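Hypothetical protein AF1548 (Archaeoglobus fulgidus, PDB 1Y88) is of unknown function but belongs to a restriction endonuclease-like family, and so may bind DNA and cut it. Local coordinates at residues A[76-79]-A[80-83]; A[110-113]-A[114-118]; A[118-122]-A[123-127]. All coordinates share one frame; numbering follows the deposited sequence.

Interaction 1. Residues A[76-79]-A[80-83]. With SO4 (sulfate ion), chain D; SO4 (sulfate ion), chain C.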
loop_
_atom_site.group_PDB
_atom_site.type_symbol
_atom_site.label_atom_id
_atom_site.label_comp_id
_atom_site.label_asym_id
_atom_site.label_seq_id
_atom_site.Cartn_x
_atom_site.Cartn_y
_atom_site.Cartn_z
ATOM N N LEU A 76 -1.128 -8.137 -3.735
ATOM C CA LEU A 76 -2.477 -7.652 -3.982
ATOM C C LEU A 76 -2.623 -6.181 -3.591
ATOM O O LEU A 76 -3.230 -5.425 -4.303
ATOM C CB LEU A 76 -3.513 -8.528 -3.234
ATOM C CG LEU A 76 -4.959 -8.023 -3.263
ATOM C CD1 LEU A 76 -5.565 -8.075 -4.679
ATOM C CD2 LEU A 76 -5.852 -8.821 -2.248
ATOM N N LYS A 77 -2.033 -5.775 -2.475
ATOM C CA LYS A 77 -2.149 -4.403 -2.050
ATOM C C LYS A 77 -1.622 -3.445 -3.126
ATOM O O LYS A 77 -2.282 -2.487 -3.462
ATOM C CB LYS A 77 -1.458 -4.214 -0.710
ATOM C CG LYS A 77 -1.356 -2.792 -0.242
ATOM C CD LYS A 77 -0.961 -2.765 1.235
ATOM C CE LYS A 77 -0.151 -1.518 1.538
ATOM N NZ LYS A 77 -0.120 -1.100 3.004
ATOM N N GLU A 78 -0.442 -3.748 -3.677
ATOM C CA GLU A 78 0.120 -2.932 -4.767
ATOM C C GLU A 78 -0.789 -2.858 -5.975
ATOM O O GLU A 78 -0.964 -1.773 -6.555
ATOM C CB GLU A 78 1.510 -3.435 -5.191
ATOM C CG GLU A 78 1.963 -2.881 -6.584
ATOM C CD GLU A 78 2.437 -1.413 -6.556
ATOM O OE1 GLU A 78 2.705 -0.868 -5.454
ATOM O OE2 GLU A 78 2.552 -0.802 -7.656
ATOM N N ALA A 79 -1.358 -3.998 -6.373
ATOM C CA ALA A 79 -2.308 -4.042 -7.481
ATOM C C ALA A 79 -3.549 -3.159 -7.232
ATOM O O ALA A 79 -3.988 -2.394 -8.093
ATOM C CB ALA A 79 -2.701 -5.488 -7.814
ATOM N N MET A 80 -4.106 -3.264 -6.026
ATOM C CA MET A 80 -5.295 -2.516 -5.700
ATOM C C MET A 80 -5.041 -1.010 -5.622
ATOM O O MET A 80 -5.856 -0.213 -6.092
ATOM C CB MET A 80 -5.929 -3.077 -4.381
ATOM C CG MET A 80 -6.251 -4.603 -4.428
ATOM S SD MET A 80 -7.276 -5.171 -2.925
ATOM C CE MET A 80 -8.137 -3.913 -2.966
ATOM N N TYR A 81 -3.941 -0.583 -5.004
ATOM C CA TYR A 81 -3.425 0.815 -5.036
ATOM C C TYR A 81 -3.363 1.352 -6.446
ATOM O O TYR A 81 -3.748 2.473 -6.771
ATOM C CB TYR A 81 -1.992 0.846 -4.448
ATOM C CG TYR A 81 -1.195 2.169 -4.518
ATOM C CD1 TYR A 81 -1.809 3.413 -4.336
ATOM C CD2 TYR A 81 0.202 2.150 -4.687
ATOM C CE1 TYR A 81 -1.048 4.617 -4.357
ATOM C CE2 TYR A 81 0.958 3.335 -4.710
ATOM C CZ TYR A 81 0.327 4.556 -4.541
ATOM O OH TYR A 81 1.072 5.727 -4.574
ATOM N N THR A 82 -2.751 0.527 -7.307
ATOM C CA THR A 82 -2.548 0.903 -8.699
ATOM C C THR A 82 -3.863 1.077 -9.410
ATOM O O THR A 82 -4.010 1.991 -10.195
ATOM C CB THR A 82 -1.685 -0.134 -9.459
ATOM O OG1 THR A 82 -0.408 -0.160 -8.842
ATOM C CG2 THR A 82 -1.532 0.236 -10.969
ATOM N N TYR A 83 -4.823 0.195 -9.135
ATOM C CA TYR A 83 -6.120 0.346 -9.754
ATOM C C TYR A 83 -6.762 1.669 -9.319
ATOM O O TYR A 83 -7.344 2.391 -10.142
ATOM C CB TYR A 83 -7.026 -0.854 -9.450
ATOM C CG TYR A 83 -8.387 -0.777 -10.116
ATOM C CD1 TYR A 83 -8.523 -0.779 -11.499
ATOM C CD2 TYR A 83 -9.555 -0.699 -9.337
ATOM C CE1 TYR A 83 -9.779 -0.720 -12.108
ATOM C CE2 TYR A 83 -10.798 -0.631 -9.928
ATOM C CZ TYR A 83 -10.912 -0.653 -11.316
ATOM O OH TYR A 83 -12.179 -0.598 -11.897
HETATM S S SO4 D . 2.191 -5.754 -1.704
HETATM O O1 SO4 D . 1.956 -6.776 -0.676
HETATM O O2 SO4 D . 3.367 -6.093 -2.542
HETATM O O3 SO4 D . 2.432 -4.464 -1.065
HETATM O O4 SO4 D . 1.002 -5.666 -2.525
HETATM S S SO4 C . -0.842 -11.289 -1.412
HETATM O O1 SO4 C . -1.711 -12.464 -1.429
HETATM O O2 SO4 C . 0.489 -11.748 -1.071
HETATM O O3 SO4 C . -1.326 -10.351 -0.400
HETATM O O4 SO4 C . -0.827 -10.674 -2.735
#
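The first two turns of helix 76-89, in the restriction endonuclease-like part of the chain and against the second subunit, bring Leu76 against Met80 and Glu78 against Thr82. Leu76 sets CD1 across the stem of Met80, 3.5 Å from Met80 CG, while CG of Leu76 lies 3.7 Å from Met80 SD. With chi1 at -56°, Met80 CG stands opposite its own carbonyl carbon, and the chain runs back toward the N-terminal end, over Leu76 O and its isobutyl group. Cutting Leu76 back to an alanine is likely to strip Met80 CG and SD of their apolar neighbour and open a gap beside Tyr112 of helix 107-116 and beside Val46 of the second subunit. On another side of the same turns, Glu78 O is gripped twice by Thr82: the amide N lies 3.0 Å away and OG1 2.9 Å, arriving from opposite faces of the carbonyl plane. The Glu78 chain bends at chi2 (76°) toward the next turn, putting OE1, in one of two conformers of Tyr81, in the plane of that ring at its CD2 edge, 4.0 Å away. At the helix start two sulfates take leading amides: Leu76 N donates to O4 of one at 2.7 Å, and Glu78 N to O4 of the other, also at 2.7 Å. This amide-rich N-terminus, positive end of the helix dipole, probably favours anions.

Interaction 2. Residues A[110-113]-A[114-118]. With SO4 (sulfate ion), chain F.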
loop_
_atom_site.group_PDB
_atom_site.type_symbol
_atom_site.label_atom_id
_atom_site.label_comp_id
_atom_site.label_asym_id
_atom_site.label_seq_id
_atom_site.Cartn_x
_atom_site.Cartn_y
_atom_site.Cartn_z
ATOM N N LYS A 110 -2.404 -11.552 -9.453
ATOM C CA LYS A 110 -2.719 -11.989 -10.817
ATOM C C LYS A 110 -4.237 -12.092 -10.999
ATOM O O LYS A 110 -4.824 -11.625 -11.998
ATOM C CB LYS A 110 -2.043 -13.334 -11.110
ATOM C CG LYS A 110 -0.513 -13.251 -11.267
ATOM C CD LYS A 110 0.009 -14.650 -11.579
ATOM C CE LYS A 110 1.535 -14.678 -11.748
ATOM N NZ LYS A 110 1.958 -16.106 -12.003
ATOM N N LYS A 111 -4.893 -12.685 -10.005
ATOM C CA LYS A 111 -6.346 -12.852 -10.071
ATOM C C LYS A 111 -7.077 -11.508 -10.087
ATOM O O LYS A 111 -7.962 -11.287 -10.911
ATOM C CB LYS A 111 -6.842 -13.712 -8.894
ATOM C CG LYS A 111 -8.341 -14.046 -9.004
ATOM C CD LYS A 111 -8.743 -15.049 -7.921
ATOM C CE LYS A 111 -10.276 -15.356 -8.009
ATOM N NZ LYS A 111 -10.647 -16.298 -6.919
ATOM N N TYR A 112 -6.707 -10.629 -9.163
ATOM C CA TYR A 112 -7.335 -9.304 -9.071
ATOM C C TYR A 112 -7.121 -8.505 -10.375
ATOM O O TYR A 112 -8.054 -7.922 -10.970
ATOM C CB TYR A 112 -6.757 -8.573 -7.868
ATOM C CG TYR A 112 -7.278 -7.150 -7.732
ATOM C CD1 TYR A 112 -8.567 -6.896 -7.194
ATOM C CD2 TYR A 112 -6.511 -6.079 -8.168
ATOM C CE1 TYR A 112 -9.068 -5.562 -7.112
ATOM C CE2 TYR A 112 -6.986 -4.743 -8.056
ATOM C CZ TYR A 112 -8.247 -4.496 -7.546
ATOM O OH TYR A 112 -8.649 -3.180 -7.456
ATOM N N ALA A 113 -5.877 -8.523 -10.837
ATOM C CA ALA A 113 -5.541 -7.837 -12.084
ATOM C C ALA A 113 -6.362 -8.328 -13.270
ATOM O O ALA A 113 -6.830 -7.528 -14.081
ATOM C CB ALA A 113 -4.028 -7.973 -12.351
ATOM N N GLY A 114 -6.529 -9.638 -13.400
ATOM C CA GLY A 114 -7.290 -10.203 -14.531
ATOM C C GLY A 114 -8.741 -9.752 -14.433
ATOM O O GLY A 114 -9.451 -9.518 -15.413
ATOM N N CYS A 115 -9.182 -9.564 -13.209
ATOM C CA CYS A 115 -10.579 -9.277 -13.006
ATOM C C CYS A 115 -11.009 -7.811 -13.064
ATOM O O CYS A 115 -12.031 -7.488 -13.704
ATOM C CB CYS A 115 -10.905 -9.764 -11.581
ATOM S SG CYS A 115 -12.603 -9.371 -10.959
ATOM N N VAL A 116 -10.184 -6.885 -12.568
ATOM C CA VAL A 116 -10.238 -5.503 -12.967
ATOM C C VAL A 116 -9.632 -4.930 -14.222
ATOM O O VAL A 116 -9.979 -3.807 -14.576
ATOM C CB VAL A 116 -9.898 -4.567 -11.761
ATOM C CG1 VAL A 116 -10.599 -5.042 -10.468
ATOM C CG2 VAL A 116 -8.396 -4.491 -11.525
ATOM N N GLY A 117 -8.725 -5.674 -14.844
ATOM C CA GLY A 117 -8.172 -5.172 -16.137
ATOM C C GLY A 117 -6.811 -4.472 -15.995
ATOM O O GLY A 117 -6.525 -3.508 -16.734
ATOM N N ILE A 118 -5.980 -4.907 -15.068
ATOM C CA ILE A 118 -4.598 -4.362 -14.974
ATOM C C ILE A 118 -3.670 -5.274 -15.779
ATOM O O ILE A 118 -3.618 -6.480 -15.540
ATOM C CB ILE A 118 -4.092 -4.303 -13.507
ATOM C CG1 ILE A 118 -5.074 -3.529 -12.604
ATOM C CG2 ILE A 118 -2.675 -3.684 -13.403
ATOM C CD1 ILE A 118 -4.728 -3.764 -11.104
HETATM S S SO4 F . -9.518 -15.502 -3.555
HETATM O O1 SO4 F . -8.464 -15.806 -4.547
HETATM O O2 SO4 F . -9.113 -14.333 -2.746
HETATM O O3 SO4 F . -9.597 -16.672 -2.673
HETATM O O4 SO4 F . -10.791 -15.283 -4.203
#
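Tyr112 is overlapped on one face of its ring by Val116 one turn later: CG1 sits 4.1 Å from the ring centroid and 27° off the normal, a CH-pi contact. The second methyl, CG2, rests near CE2 of the same ring at 3.8 Å; it occupies the position between the backbone N and the carbonyl carbon of Val116, because chi1 of -43° sends CG1 opposite the carbonyl. Ile118 CD1 closes in on Tyr112 CE2 from an oblique direction, at 3.9 Å, so the ring is bounded by two branched side chains. These contacts gather at the C-terminus of helix 107-116, where Gly117 leaves the helix with positive phi. Ala113 O accepts from both Gly117 N (2.8 Å) and Ile118 N (2.9 Å), one from each face of its plane. The second is a six-to-one bond across the helix end, and Ala113 CB against Ile118 CB at 3.8 Å adds an apolar contact beside it. At Gly117 a side chain would be pressed against the carbonyl oxygen of Val116. Beyond the helix end Ile118 continues onto Pro97 and Ile99 of strand 96-100, and Tyr112 lies on helix 76-89. The second subunit packs on this end of the helix, where Cys115 SG forms a disulfide with Cys45 of that chain. From the same helix Lys111 reaches out, fully stretched past its first bond, and its NZ donates to sulfate O4 at 2.9 Å, an anion also held by Glu47 N of the second subunit.

Interaction 3. Residues A[118-122]-A[123-127]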
loop_
_atom_site.group_PDB
_atom_site.type_symbol
_atom_site.label_atom_id
_atom_site.label_comp_id
_atom_site.label_asym_id
_atom_site.label_seq_id
_atom_site.Cartn_x
_atom_site.Cartn_y
_atom_site.Cartn_z
ATOM N N ILE A 118 -5.980 -4.907 -15.068
ATOM C CA ILE A 118 -4.598 -4.362 -14.974
ATOM C C ILE A 118 -3.670 -5.274 -15.779
ATOM O O ILE A 118 -3.618 -6.480 -15.540
ATOM C CB ILE A 118 -4.092 -4.303 -13.507
ATOM C CG1 ILE A 118 -5.074 -3.529 -12.604
ATOM C CG2 ILE A 118 -2.675 -3.684 -13.403
ATOM C CD1 ILE A 118 -4.728 -3.764 -11.104
ATOM N N LYS A 119 -2.952 -4.708 -16.757
ATOM C CA LYS A 119 -1.935 -5.497 -17.466
ATOM C C LYS A 119 -0.783 -5.736 -16.527
ATOM O O LYS A 119 -0.430 -4.854 -15.743
ATOM C CB LYS A 119 -1.428 -4.727 -18.709
ATOM C CG LYS A 119 -2.424 -4.607 -19.814
ATOM C CD LYS A 119 -1.817 -3.882 -21.051
ATOM C CE LYS A 119 -0.682 -4.699 -21.657
ATOM N NZ LYS A 119 -1.172 -5.829 -22.474
ATOM N N LEU A 120 -0.154 -6.918 -16.614
ATOM C CA LEU A 120 0.971 -7.207 -15.723
ATOM C C LEU A 120 2.153 -7.722 -16.530
ATOM O O LEU A 120 1.972 -8.581 -17.387
ATOM C CB LEU A 120 0.581 -8.291 -14.705
ATOM C CG LEU A 120 -0.580 -8.033 -13.722
ATOM C CD1 LEU A 120 -0.826 -9.323 -12.858
ATOM C CD2 LEU A 120 -0.241 -6.840 -12.833
ATOM N N THR A 121 3.342 -7.215 -16.224
ATOM C CA THR A 121 4.560 -7.806 -16.804
ATOM C C THR A 121 5.541 -8.016 -15.689
ATOM O O THR A 121 5.871 -7.078 -14.985
ATOM C CB THR A 121 5.159 -6.890 -17.911
ATOM O OG1 THR A 121 4.230 -6.799 -18.981
ATOM C CG2 THR A 121 6.492 -7.480 -18.456
ATOM N N GLY A 122 5.971 -9.271 -15.499
ATOM C CA GLY A 122 6.969 -9.612 -14.496
ATOM C C GLY A 122 8.275 -10.004 -15.164
ATOM O O GLY A 122 8.405 -9.903 -16.392
ATOM N N TRP A 123 9.219 -10.486 -14.379
ATOM C CA TRP A 123 10.454 -11.020 -14.971
ATOM C C TRP A 123 10.150 -12.119 -15.995
ATOM O O TRP A 123 10.772 -12.199 -17.066
ATOM C CB TRP A 123 11.371 -11.571 -13.887
ATOM C CG TRP A 123 12.733 -11.900 -14.449
ATOM C CD1 TRP A 123 13.279 -13.141 -14.622
ATOM C CD2 TRP A 123 13.700 -10.956 -14.918
ATOM N NE1 TRP A 123 14.554 -13.024 -15.174
ATOM C CE2 TRP A 123 14.837 -11.698 -15.354
ATOM C CE3 TRP A 123 13.730 -9.559 -14.994
ATOM C CZ2 TRP A 123 15.978 -11.079 -15.901
ATOM C CZ3 TRP A 123 14.881 -8.933 -15.533
ATOM C CH2 TRP A 123 15.984 -9.701 -15.965
ATOM N N SER A 124 9.193 -12.980 -15.653
ATOM C CA SER A 124 8.906 -14.168 -16.444
ATOM C C SER A 124 7.399 -14.376 -16.692
ATOM O O SER A 124 6.932 -15.500 -16.931
ATOM C CB SER A 124 9.555 -15.385 -15.762
ATOM O OG SER A 124 9.133 -15.492 -14.399
ATOM N N TYR A 125 6.657 -13.266 -16.736
ATOM C CA TYR A 125 5.192 -13.279 -16.843
ATOM C C TYR A 125 4.772 -12.052 -17.653
ATOM O O TYR A 125 5.422 -11.013 -17.512
ATOM C CB TYR A 125 4.579 -13.231 -15.433
ATOM C CG TYR A 125 3.056 -13.298 -15.438
ATOM C CD1 TYR A 125 2.389 -14.525 -15.584
ATOM C CD2 TYR A 125 2.292 -12.138 -15.277
ATOM C CE1 TYR A 125 0.984 -14.586 -15.576
ATOM C CE2 TYR A 125 0.894 -12.188 -15.260
ATOM C CZ TYR A 125 0.245 -13.421 -15.410
ATOM O OH TYR A 125 -1.159 -13.466 -15.407
ATOM N N PRO A 126 3.797 -12.188 -18.580
ATOM C CA PRO A 126 3.117 -13.432 -18.932
ATOM C C PRO A 126 4.083 -14.316 -19.716
ATOM O O PRO A 126 5.172 -13.882 -20.066
ATOM C CB PRO A 126 1.981 -13.004 -19.844
ATOM C CG PRO A 126 2.130 -11.559 -20.101
ATOM C CD PRO A 126 3.380 -11.066 -19.437
ATOM N N GLU A 127 3.655 -15.547 -19.979
ATOM C CA GLU A 127 4.384 -16.475 -20.817
ATOM C C GLU A 127 4.814 -15.714 -22.075
ATOM O O GLU A 127 4.017 -15.017 -22.711
ATOM C CB GLU A 127 3.453 -17.659 -21.179
ATOM C CG GLU A 127 2.601 -18.272 -19.987
ATOM C CD GLU A 127 2.094 -17.273 -18.885
ATOM O OE1 GLU A 127 1.222 -16.400 -19.163
ATOM O OE2 GLU A 127 2.564 -17.399 -17.717
#
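Just past strand 119-121 the backbone doubles back: Gly122 N donates to Tyr125 O at 2.7 Å (156° at the hydrogen), standing 37° out of that carbonyl's plane. The same oxygen lies 3.4 Å from Thr121 CA, a CA-H...O contact, so Tyr125 O is approached by two neighbouring residues of the strand end. The peptide bond from Tyr125 to Pro126 is cis, and it turns the chain so that the proline ring comes against the strand, with Pro126 CD 3.5 Å from Leu120 O. Leu120 and Tyr125 supply the side-chain contact. The phenol ring presents an edge, with CE2 leading: Leu120 CB lies near the ring plane 3.9 Å from that atom, and CD1 of the same leucine is 4.1 Å from it. Tyr125 CG lies opposite its backbone N (chi1 -178°), which swings the ring back alongside the strand rather than out over the turn. Within the loop one short backbone bond, tilted from the carbonyl plane, thus accompanies apolar contacts. The hydroxyl of Thr121 serves another partner: OG1 is hydrogen-bonded to Trp98 NE1 within the central sheet. Strand 119-121 pairs in parallel with strand 96-100, and Gly122 is tied by backbone bonding to Ile131. Leu120 and Tyr125 also touch Phe105 of strand 104-105, Lys110 makes a cation-pi contact with the Tyr125 ring from helix 107-116, and Trp123 packs on Ile131, Glu132 and Leu135 of helix 131-136.

Interactions 1 and 2 lie on helices 76-89 and 107-116, which pack together through Tyr112: Leu76 CD1 approaches Tyr112 CB at 3.4 Å. Both also touch the second subunit and hold sulfate, at backbone amides in interaction 1 and at a lysine in interaction 2. Interaction 3 shares Ile118 with interaction 2 and takes the chain into the edge of the sheet, touching no other chain. The chemistry follows the place: amide donors at a helix start, a glycine at a helix end, a cis-proline loop at a strand exit. All are partly buried: interaction 1 has four buried touching residues and none exposed, interaction 2 three and three, interaction 3 two and none.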